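Local coordinates for leucine aminopeptidase (Parabacteroides distasonis, PDB 3TC8), which binds zinc and probably acts as a family M28 exopeptidase of the aminopeptidase type, with glutaminyl-peptide cyclotransferase activity also possible, at residues Y161-F166 with P172-L177; I154-E159 with Q180-N185; T208-Q213 with Y268-K273. One frame throughout, in Å; residues are numbered along the deposited sequence. Where two conformers were deposited one is given.

In the fold
Contacts 1 and 2 belong to one stretch of chain. Contact 2 packs strand 150-156 against helix 177-184 and is fully buried. Contact 1 is nested inside the loop between those two elements, beside the zinc site, and is only partly buried. The two touch where L177 N meets A158 O, a probable backbone hydrogen bond. Contact 3 lies at the surface, away from the zinc site, and joins strand 209-211 to the loop after strand 262-266. Chemistry follows place. Contact 2 is apolar and aromatic, with no hydrogen bond across it. Contact 1 has a glycine-on-indole CH-pi contact, one direct hydrogen bond and bridging waters. Contact 3 combines two direct hydrogen bonds with an aromatic pair.

Contact 1: Y161-F166 with P172-L177; sequences YGTPEF and PDSWCL
G162 CA sits over the face of the W175 indole in a CH-pi contact within the loop between strand 150-156 and helix 177-184 of this M28 peptidase fold. This is the tight part. G162 CA is 3.4 Å from the centroid of the six-membered ring of W175, almost exactly on the ring normal. W175 CD2 and S174 OG both crowd the side of G162 CA where a CB would point. The bond from T163 N to S174 OG, 3.1 Å long and fairly straight at 161°, is the direct hydrogen bond between the two segments, beside the glycine. S174 OG stands between its own backbone N and carbonyl carbon (chi1 77°), and this turns it to T163. The indole also touches D160, a zinc ligand, and its side chain comes within about 5 Å of the zinc ion. Replacing W175 with an alanine would probably leave G162 without its flat support and open a gap beside D160. The looser side is bridged by water. Water 1 accepts from Y161 N and donates to S174 O. Water 2 donates to both Y161 O and S174 O, at 2.7 and 2.8 Å. The Y161 side chain starts away from this junction and touches L80 of strand 79-89. At the indole edge, water 3 lies in the ring plane, accepting from W175 NE1 at 3.3 Å and donating to T163 O at 3.1 Å.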
loop_
_atom_site.group_PDB
_atom_site.type_symbol
_atom_site.label_atom_id
_atom_site.label_comp_id
_atom_site.label_asym_id
_atom_site.label_seq_id
_atom_site.Cartn_x
_atom_site.Cartn_y
_atom_site.Cartn_z
ATOM N N TYR A 161 -7.089 5.341 9.936
ATOM C CA TYR A 161 -8.129 5.731 10.902
ATOM C C TYR A 161 -7.474 6.190 12.217
ATOM O O TYR A 161 -8.098 6.153 13.271
ATOM C CB TYR A 161 -9.116 4.559 11.117
ATOM C CG TYR A 161 -10.577 4.911 11.338
ATOM C CD1 TYR A 161 -11.033 5.586 12.488
ATOM C CD2 TYR A 161 -11.543 4.492 10.433
ATOM C CE1 TYR A 161 -12.376 5.811 12.662
ATOM C CE2 TYR A 161 -12.897 4.688 10.638
ATOM C CZ TYR A 161 -13.292 5.360 11.775
ATOM O OH TYR A 161 -14.653 5.550 11.973
ATOM N N GLY A 162 -6.246 6.671 12.157
ATOM C CA GLY A 162 -5.548 7.145 13.337
ATOM C C GLY A 162 -6.039 8.496 13.794
ATOM O O GLY A 162 -6.792 9.196 13.106
ATOM N N THR A 163 -5.616 8.867 14.993
ATOM C CA THR A 163 -6.054 10.096 15.654
ATOM C C THR A 163 -5.932 11.278 14.705
ATOM O O THR A 163 -4.836 11.549 14.188
ATOM C CB THR A 163 -5.192 10.375 16.893
ATOM O OG1 THR A 163 -5.231 9.220 17.739
ATOM C CG2 THR A 163 -5.694 11.616 17.636
ATOM N N PRO A 164 -7.011 12.065 14.525
ATOM C CA PRO A 164 -6.909 13.227 13.640
ATOM C C PRO A 164 -6.354 14.462 14.348
ATOM O O PRO A 164 -6.336 14.560 15.585
ATOM C CB PRO A 164 -8.349 13.441 13.198
ATOM C CG PRO A 164 -9.147 12.941 14.326
ATOM C CD PRO A 164 -8.401 11.784 14.900
ATOM N N GLU A 165 -5.979 15.433 13.544
ATOM C CA GLU A 165 -5.368 16.651 14.045
ATOM C C GLU A 165 -6.238 17.389 15.038
ATOM O O GLU A 165 -5.719 18.046 15.921
ATOM C CB GLU A 165 -5.032 17.588 12.894
ATOM C CG GLU A 165 -3.973 17.044 11.948
ATOM C CD GLU A 165 -2.618 16.876 12.622
ATOM O OE1 GLU A 165 -1.990 17.892 12.857
ATOM O OE2 GLU A 165 -2.216 15.728 12.924
ATOM N N PHE A 166 -7.566 17.262 14.912
ATOM C CA PHE A 166 -8.489 18.005 15.771
ATOM C C PHE A 166 -8.813 17.286 17.063
ATOM O O PHE A 166 -9.593 17.824 17.865
ATOM C CB PHE A 166 -9.771 18.356 14.960
ATOM C CG PHE A 166 -10.467 17.170 14.343
ATOM C CD1 PHE A 166 -11.291 16.355 15.073
ATOM C CD2 PHE A 166 -10.328 16.897 13.000
ATOM C CE1 PHE A 166 -11.937 15.283 14.502
ATOM C CE2 PHE A 166 -10.973 15.819 12.402
ATOM C CZ PHE A 166 -11.786 14.998 13.147
ATOM N N PRO A 172 -1.618 5.447 21.516
ATOM C CA PRO A 172 -0.467 4.829 20.843
ATOM C C PRO A 172 -0.918 3.851 19.768
ATOM O O PRO A 172 -1.960 3.223 19.904
ATOM C CB PRO A 172 0.264 4.096 21.976
ATOM C CG PRO A 172 -0.826 3.795 22.936
ATOM C CD PRO A 172 -1.783 4.952 22.886
ATOM N N ASP A 173 -0.156 3.751 18.697
ATOM C CA ASP A 173 -0.361 2.708 17.688
ATOM C C ASP A 173 -1.786 2.756 17.115
ATOM O O ASP A 173 -2.401 1.713 16.916
ATOM C CB ASP A 173 -0.000 1.333 18.232
ATOM C CG ASP A 173 1.432 1.261 18.664
ATOM O OD1 ASP A 173 2.311 1.384 17.801
ATOM O OD2 ASP A 173 1.671 1.092 19.869
ATOM N N SER A 174 -2.259 3.957 16.802
ATOM C CA SER A 174 -3.603 4.120 16.293
ATOM C C SER A 174 -3.706 3.947 14.776
ATOM O O SER A 174 -4.840 3.840 14.289
ATOM C CB SER A 174 -4.188 5.459 16.719
ATOM O OG SER A 174 -3.704 6.568 15.971
ATOM N N TRP A 175 -2.572 3.932 14.093
ATOM C CA TRP A 175 -2.507 3.718 12.658
ATOM C C TRP A 175 -2.238 2.260 12.359
ATOM O O TRP A 175 -1.803 1.509 13.221
ATOM C CB TRP A 175 -1.404 4.612 12.056
ATOM C CG TRP A 175 -1.519 6.044 12.419
ATOM C CD1 TRP A 175 -1.023 6.664 13.526
ATOM C CD2 TRP A 175 -2.317 7.019 11.759
ATOM N NE1 TRP A 175 -1.401 7.975 13.580
ATOM C CE2 TRP A 175 -2.196 8.236 12.494
ATOM C CE3 TRP A 175 -3.097 7.019 10.596
ATOM C CZ2 TRP A 175 -2.824 9.387 12.106
ATOM C CZ3 TRP A 175 -3.723 8.180 10.217
ATOM C CH2 TRP A 175 -3.586 9.350 10.968
ATOM N N CYS A 176 -2.477 1.835 11.119
ATOM C CA CYS A 176 -2.033 0.505 10.665
ATOM C C CYS A 176 -2.653 -0.588 11.510
ATOM O O CYS A 176 -2.001 -1.573 11.852
ATOM C CB CYS A 176 -0.494 0.404 10.694
ATOM S SG CYS A 176 0.370 1.719 9.854
ATOM N N LEU A 177 -3.954 -0.472 11.795
ATOM C CA LEU A 177 -4.580 -1.422 12.700
ATOM C C LEU A 177 -4.702 -2.817 12.076
ATOM O O LEU A 177 -4.567 -3.826 12.777
ATOM C CB LEU A 177 -5.964 -0.911 13.121
ATOM C CG LEU A 177 -5.990 0.380 13.911
ATOM C CD1 LEU A 177 -7.418 0.854 14.099
ATOM C CD2 LEU A 177 -5.247 0.246 15.265
HETATM O O HOH W 1 -6.071 3.356 11.710
HETATM O O HOH W 2 -7.433 4.413 15.279
HETATM O O HOH W 3 -1.892 10.873 15.060
#

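Contact 2: I154-E159 with Q180-N185; sequences IFFDAE and QFWAKN
F156 CZ comes over one face of the W182 indole, I154 CD1 packs on the same side, and the F156 ring turns its edge to that indole. This is an offset edge-to-face pair, part of the packing of helix 177-184 on strand 150-156 of the M28 sheet. The F156 ring and the six-membered ring of W182 have centroids 5.3 Å apart and planes at 65°. F156 CZ comes within 3.6 Å of W182 CE3, while F156 CE1 reaches W182 CB and CG. One face of the F156 ring is covered from its own strand: I154 CG2 sits 3.4 Å above the plane, over the centre. I154 thus works with both branches, CG2 on the phenyl ring and CD1 on the indole. W182 CG is anti to the backbone N (chi1 174°), which carries the indole from the helix toward the strand. No hydrogen bond crosses this buried, apolar contact. The indole N-H is satisfied outside it, with W182 NE1 bonded to H187 ND1. V254 and R258 of helix 250-258 also touch W182. At the helix end, N185 ND2 bonds to F181 O at 3.1 Å, and N185 N bonds to the same oxygen, so two donors grip one carbonyl. I154 CD1 lies 3.7 Å from both W182 CZ2 and W182 CE2.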
loop_
_atom_site.group_PDB
_atom_site.type_symbol
_atom_site.label_atom_id
_atom_site.label_comp_id
_atom_site.label_asym_id
_atom_site.label_seq_id
_atom_site.Cartn_x
_atom_site.Cartn_y
_atom_site.Cartn_z
ATOM N N ILE A 154 -1.010 -8.525 -0.193
ATOM C CA ILE A 154 -1.887 -8.217 0.949
ATOM C C ILE A 154 -2.367 -6.773 0.888
ATOM O O ILE A 154 -1.590 -5.853 0.800
ATOM C CB ILE A 154 -1.292 -8.519 2.338
ATOM C CG1 ILE A 154 -0.812 -9.974 2.377
ATOM C CG2 ILE A 154 -2.348 -8.200 3.405
ATOM C CD1 ILE A 154 -0.321 -10.459 3.764
ATOM N N PHE A 155 -3.713 -6.663 0.931
ATOM C CA PHE A 155 -4.367 -5.387 1.113
ATOM C C PHE A 155 -4.793 -5.298 2.595
ATOM O O PHE A 155 -5.699 -5.994 3.026
ATOM C CB PHE A 155 -5.550 -5.233 0.178
ATOM C CG PHE A 155 -5.231 -5.486 -1.291
ATOM C CD1 PHE A 155 -4.035 -5.096 -1.858
ATOM C CD2 PHE A 155 -6.178 -6.111 -2.076
ATOM C CE1 PHE A 155 -3.807 -5.350 -3.210
ATOM C CE2 PHE A 155 -5.950 -6.334 -3.453
ATOM C CZ PHE A 155 -4.736 -5.935 -3.979
ATOM N N PHE A 156 -4.089 -4.441 3.323
ATOM C CA PHE A 156 -4.347 -4.244 4.754
ATOM C C PHE A 156 -5.405 -3.160 4.959
ATOM O O PHE A 156 -5.411 -2.139 4.310
ATOM C CB PHE A 156 -3.054 -3.863 5.474
ATOM C CG PHE A 156 -2.090 -4.998 5.619
ATOM C CD1 PHE A 156 -2.358 -6.054 6.443
ATOM C CD2 PHE A 156 -0.855 -4.983 4.968
ATOM C CE1 PHE A 156 -1.472 -7.075 6.607
ATOM C CE2 PHE A 156 0.033 -6.040 5.151
ATOM C CZ PHE A 156 -0.257 -7.058 5.994
ATOM N N ASP A 157 -6.279 -3.443 5.906
ATOM C CA ASP A 157 -7.363 -2.543 6.249
ATOM C C ASP A 157 -7.034 -1.672 7.423
ATOM O O ASP A 157 -6.043 -1.868 8.144
ATOM C CB ASP A 157 -8.629 -3.375 6.579
ATOM C CG ASP A 157 -9.936 -2.644 6.443
ATOM O OD1 ASP A 157 -9.970 -1.460 6.032
ATOM O OD2 ASP A 157 -10.963 -3.327 6.660
ATOM N N ALA A 158 -7.828 -0.630 7.572
ATOM C CA ALA A 158 -7.833 0.197 8.771
ATOM C C ALA A 158 -6.441 0.768 9.054
ATOM O O ALA A 158 -6.056 0.918 10.223
ATOM C CB ALA A 158 -8.405 -0.552 9.939
ATOM N N GLU A 159 -5.730 1.187 8.015
ATOM C CA GLU A 159 -4.460 1.827 8.187
ATOM C C GLU A 159 -4.584 3.301 8.552
ATOM O O GLU A 159 -3.706 3.826 9.222
ATOM C CB GLU A 159 -3.618 1.672 6.912
ATOM C CG GLU A 159 -2.236 2.335 6.961
ATOM C CD GLU A 159 -2.161 3.819 6.703
ATOM O OE1 GLU A 159 -3.066 4.327 5.996
ATOM O OE2 GLU A 159 -1.177 4.462 7.222
ATOM N N GLN A 180 -1.343 -4.506 12.212
ATOM C CA GLN A 180 -1.055 -4.939 13.563
ATOM C C GLN A 180 -1.736 -6.267 13.871
ATOM O O GLN A 180 -1.168 -7.139 14.530
ATOM C CB GLN A 180 -1.432 -3.863 14.584
ATOM C CG GLN A 180 -0.496 -2.617 14.543
ATOM C CD GLN A 180 -0.915 -1.608 15.564
ATOM O OE1 GLN A 180 -0.851 -1.902 16.771
ATOM N NE2 GLN A 180 -1.410 -0.471 15.147
ATOM N N PHE A 181 -3.020 -6.404 13.497
ATOM C CA PHE A 181 -3.756 -7.610 13.751
ATOM C C PHE A 181 -3.124 -8.786 13.011
ATOM O O PHE A 181 -2.893 -9.838 13.596
ATOM C CB PHE A 181 -5.204 -7.453 13.338
ATOM C CG PHE A 181 -5.999 -8.718 13.608
ATOM C CD1 PHE A 181 -6.516 -8.938 14.857
ATOM C CD2 PHE A 181 -6.151 -9.686 12.631
ATOM C CE1 PHE A 181 -7.169 -10.121 15.143
ATOM C CE2 PHE A 181 -6.840 -10.887 12.929
ATOM C CZ PHE A 181 -7.309 -11.091 14.183
ATOM N N TRP A 182 -2.852 -8.616 11.716
ATOM C CA TRP A 182 -2.312 -9.679 10.896
ATOM C C TRP A 182 -0.935 -10.131 11.388
ATOM O O TRP A 182 -0.621 -11.311 11.394
ATOM C CB TRP A 182 -2.226 -9.187 9.450
ATOM C CG TRP A 182 -1.538 -10.165 8.533
ATOM C CD1 TRP A 182 -2.081 -11.237 7.874
ATOM C CD2 TRP A 182 -0.133 -10.163 8.224
ATOM N NE1 TRP A 182 -1.093 -11.877 7.178
ATOM C CE2 TRP A 182 0.115 -11.250 7.370
ATOM C CE3 TRP A 182 0.914 -9.315 8.534
ATOM C CZ2 TRP A 182 1.382 -11.499 6.841
ATOM C CZ3 TRP A 182 2.190 -9.577 8.026
ATOM C CH2 TRP A 182 2.405 -10.654 7.193
ATOM N N ALA A 183 -0.111 -9.170 11.780
ATOM C CA ALA A 183 1.260 -9.509 12.138
ATOM C C ALA A 183 1.279 -10.426 13.367
ATOM O O ALA A 183 2.174 -11.252 13.515
ATOM C CB ALA A 183 2.098 -8.275 12.342
ATOM N N LYS A 184 0.303 -10.245 14.254
ATOM C CA LYS A 184 0.153 -11.078 15.417
ATOM C C LYS A 184 -0.615 -12.359 15.114
ATOM O O LYS A 184 -0.400 -13.344 15.777
ATOM C CB LYS A 184 -0.592 -10.264 16.502
ATOM C CG LYS A 184 -0.881 -10.978 17.778
ATOM C CD LYS A 184 -1.601 -10.079 18.805
ATOM C CE LYS A 184 -2.012 -10.832 20.044
ATOM N NZ LYS A 184 -0.926 -11.623 20.596
ATOM N N ASN A 185 -1.498 -12.339 14.126
ATOM C CA ASN A 185 -2.408 -13.409 13.745
ATOM C C ASN A 185 -2.310 -13.619 12.238
ATOM O O ASN A 185 -3.234 -13.290 11.519
ATOM C CB ASN A 185 -3.866 -13.006 14.063
ATOM C CG ASN A 185 -4.088 -12.744 15.522
ATOM O OD1 ASN A 185 -4.187 -13.673 16.328
ATOM N ND2 ASN A 185 -4.158 -11.478 15.903
#

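Contact 3: T208-Q213 with Y268-K273; sequences TFFKEQ and YDPESK
This is a surface contact of mixed polar and aromatic character, in which T208 and F210 meet Y268 and P270. It joins strand 209-211, which lies outside the main sheet, to the loop that follows strand 262-266 of the M28 fold. Two hydrogen bonds tie T208 to Y268. Y268 N donates to T208 O at 2.9 Å, almost straight at 176°. T208 OG1 donates to Y268 O at 2.8 Å, tilted 31° out of the carbonyl plane. That hydroxyl stands between its backbone N and carbonyl carbon, which brings it to the loop carbonyl. Beside these bonds the rings of Y268 and F210 form an offset edge-to-face pair, with the tyrosine edge directed at the phenylalanine face. Their centroids are 5.7 Å apart and the planes stand at 79°. The nearest ring atoms are Y268 CD2 and F210 CD1, 3.8 Å apart. F210 CE1 also meets P270 CD at 3.7 Å. P270 sits in a type I turn from D269 to S272. On the strand side, I240 of strand 239-240 touches both T208 and F210. One bond is thus backbone to backbone, and the other comes from a side-chain hydroxyl. T208 O and Y268 O are both acceptors, 3.2 Å apart, and cannot bond each other. Y268 N and the threonine hydroxyl supply the protons for these two carbonyls, with the rings and P270 packed alongside.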
loop_
_atom_site.group_PDB
_atom_site.type_symbol
_atom_site.label_atom_id
_atom_site.label_comp_id
_atom_site.label_asym_id
_atom_site.label_seq_id
_atom_site.Cartn_x
_atom_site.Cartn_y
_atom_site.Cartn_z
ATOM N N THR A 208 8.101 11.485 -5.785
ATOM C CA THR A 208 9.496 11.249 -5.475
ATOM C C THR A 208 9.607 10.258 -4.336
ATOM O O THR A 208 9.222 10.572 -3.215
ATOM C CB THR A 208 10.219 12.560 -5.172
ATOM O OG1 THR A 208 9.560 13.300 -4.146
ATOM C CG2 THR A 208 10.348 13.428 -6.411
ATOM N N PHE A 209 10.164 9.089 -4.645
ATOM C CA PHE A 209 10.354 8.029 -3.686
ATOM C C PHE A 209 11.791 8.076 -3.179
ATOM O O PHE A 209 12.741 7.791 -3.927
ATOM C CB PHE A 209 10.085 6.649 -4.309
ATOM C CG PHE A 209 8.798 6.571 -5.107
ATOM C CD1 PHE A 209 7.594 7.039 -4.623
ATOM C CD2 PHE A 209 8.799 5.984 -6.373
ATOM C CE1 PHE A 209 6.425 6.944 -5.346
ATOM C CE2 PHE A 209 7.622 5.872 -7.094
ATOM C CZ PHE A 209 6.447 6.355 -6.606
ATOM N N PHE A 210 11.962 8.487 -1.914
ATOM C CA PHE A 210 13.267 8.512 -1.285
ATOM C C PHE A 210 13.466 7.212 -0.512
ATOM O O PHE A 210 12.550 6.421 -0.280
ATOM C CB PHE A 210 13.348 9.730 -0.341
ATOM C CG PHE A 210 13.516 11.055 -1.023
ATOM C CD1 PHE A 210 12.458 11.692 -1.656
ATOM C CD2 PHE A 210 14.749 11.647 -1.035
ATOM C CE1 PHE A 210 12.630 12.897 -2.263
ATOM C CE2 PHE A 210 14.926 12.878 -1.673
ATOM C CZ PHE A 210 13.873 13.493 -2.261
ATOM N N LYS A 211 14.721 6.980 -0.124
ATOM C CA LYS A 211 15.036 5.777 0.649
ATOM C C LYS A 211 14.601 6.034 2.109
ATOM O O LYS A 211 15.227 6.836 2.837
ATOM C CB LYS A 211 16.520 5.457 0.541
ATOM C CG LYS A 211 16.974 5.221 -0.879
ATOM C CD LYS A 211 18.441 4.914 -0.941
ATOM C CE LYS A 211 18.975 4.837 -2.315
ATOM N NZ LYS A 211 20.468 4.593 -2.270
ATOM N N GLU A 212 13.500 5.411 2.509
ATOM C CA GLU A 212 12.887 5.748 3.790
ATOM C C GLU A 212 13.690 5.149 4.950
ATOM O O GLU A 212 14.264 4.084 4.831
ATOM C CB GLU A 212 11.420 5.284 3.692
ATOM C CG GLU A 212 10.542 5.604 4.877
ATOM C CD GLU A 212 10.691 4.678 6.061
ATOM O OE1 GLU A 212 10.859 3.460 5.829
ATOM O OE2 GLU A 212 10.632 5.178 7.228
ATOM N N GLN A 213 13.702 5.843 6.078
ATOM C CA GLN A 213 14.650 5.475 7.156
ATOM C C GLN A 213 14.385 4.127 7.786
ATOM O O GLN A 213 15.319 3.358 7.982
ATOM C CB GLN A 213 14.675 6.532 8.257
ATOM C CG GLN A 213 15.381 7.772 7.857
ATOM C CD GLN A 213 16.822 7.560 7.547
ATOM O OE1 GLN A 213 17.509 6.835 8.249
ATOM N NE2 GLN A 213 17.252 8.090 6.397
ATOM N N TYR A 268 7.507 11.113 -0.898
ATOM C CA TYR A 268 7.978 11.924 0.186
ATOM C C TYR A 268 8.523 13.215 -0.372
ATOM O O TYR A 268 9.261 13.218 -1.352
ATOM C CB TYR A 268 9.106 11.196 0.933
ATOM C CG TYR A 268 9.795 11.992 2.006
ATOM C CD1 TYR A 268 9.197 12.211 3.239
ATOM C CD2 TYR A 268 11.087 12.463 1.814
ATOM C CE1 TYR A 268 9.853 12.931 4.247
ATOM C CE2 TYR A 268 11.750 13.176 2.801
ATOM C CZ TYR A 268 11.143 13.400 4.019
ATOM O OH TYR A 268 11.780 14.095 5.027
ATOM N N ASP A 269 8.217 14.320 0.299
ATOM C CA ASP A 269 8.730 15.639 -0.059
ATOM C C ASP A 269 9.529 16.208 1.084
ATOM O O ASP A 269 8.910 16.597 2.058
ATOM C CB ASP A 269 7.576 16.556 -0.343
ATOM C CG ASP A 269 8.028 17.957 -0.793
ATOM O OD1 ASP A 269 9.243 18.303 -0.662
ATOM O OD2 ASP A 269 7.145 18.659 -1.267
ATOM N N PRO A 270 10.884 16.293 0.983
ATOM C CA PRO A 270 11.770 16.691 2.130
ATOM C C PRO A 270 11.629 18.117 2.623
ATOM O O PRO A 270 12.162 18.480 3.694
ATOM C CB PRO A 270 13.175 16.567 1.550
ATOM C CG PRO A 270 12.980 16.436 0.063
ATOM C CD PRO A 270 11.667 15.856 -0.186
ATOM N N GLU A 271 10.899 18.870 1.847
ATOM C CA GLU A 271 10.661 20.297 2.096
ATOM C C GLU A 271 9.163 20.632 2.383
ATOM O O GLU A 271 8.874 21.789 2.707
ATOM C CB GLU A 271 11.199 21.131 0.910
ATOM C CG GLU A 271 12.611 20.744 0.351
ATOM C CD GLU A 271 13.802 20.863 1.344
ATOM O OE1 GLU A 271 13.790 21.705 2.300
ATOM O OE2 GLU A 271 14.795 20.136 1.091
ATOM N N SER A 272 8.193 19.669 2.260
ATOM C CA SER A 272 6.739 19.811 2.606
ATOM C C SER A 272 6.609 19.940 4.121
ATOM O O SER A 272 7.360 19.300 4.860
ATOM C CB SER A 272 5.944 18.552 2.122
ATOM O OG SER A 272 4.582 18.433 2.587
ATOM N N LYS A 273 5.613 20.696 4.605
ATOM C CA LYS A 273 5.411 20.743 6.051
ATOM C C LYS A 273 5.127 19.358 6.693
ATOM O O LYS A 273 5.599 19.056 7.780
ATOM C CB LYS A 273 4.286 21.714 6.436
ATOM C CG LYS A 273 4.371 23.115 5.795
ATOM C CD LYS A 273 3.002 23.866 5.754
ATOM C CE LYS A 273 2.789 24.732 6.968
ATOM N NZ LYS A 273 1.601 25.597 6.764
#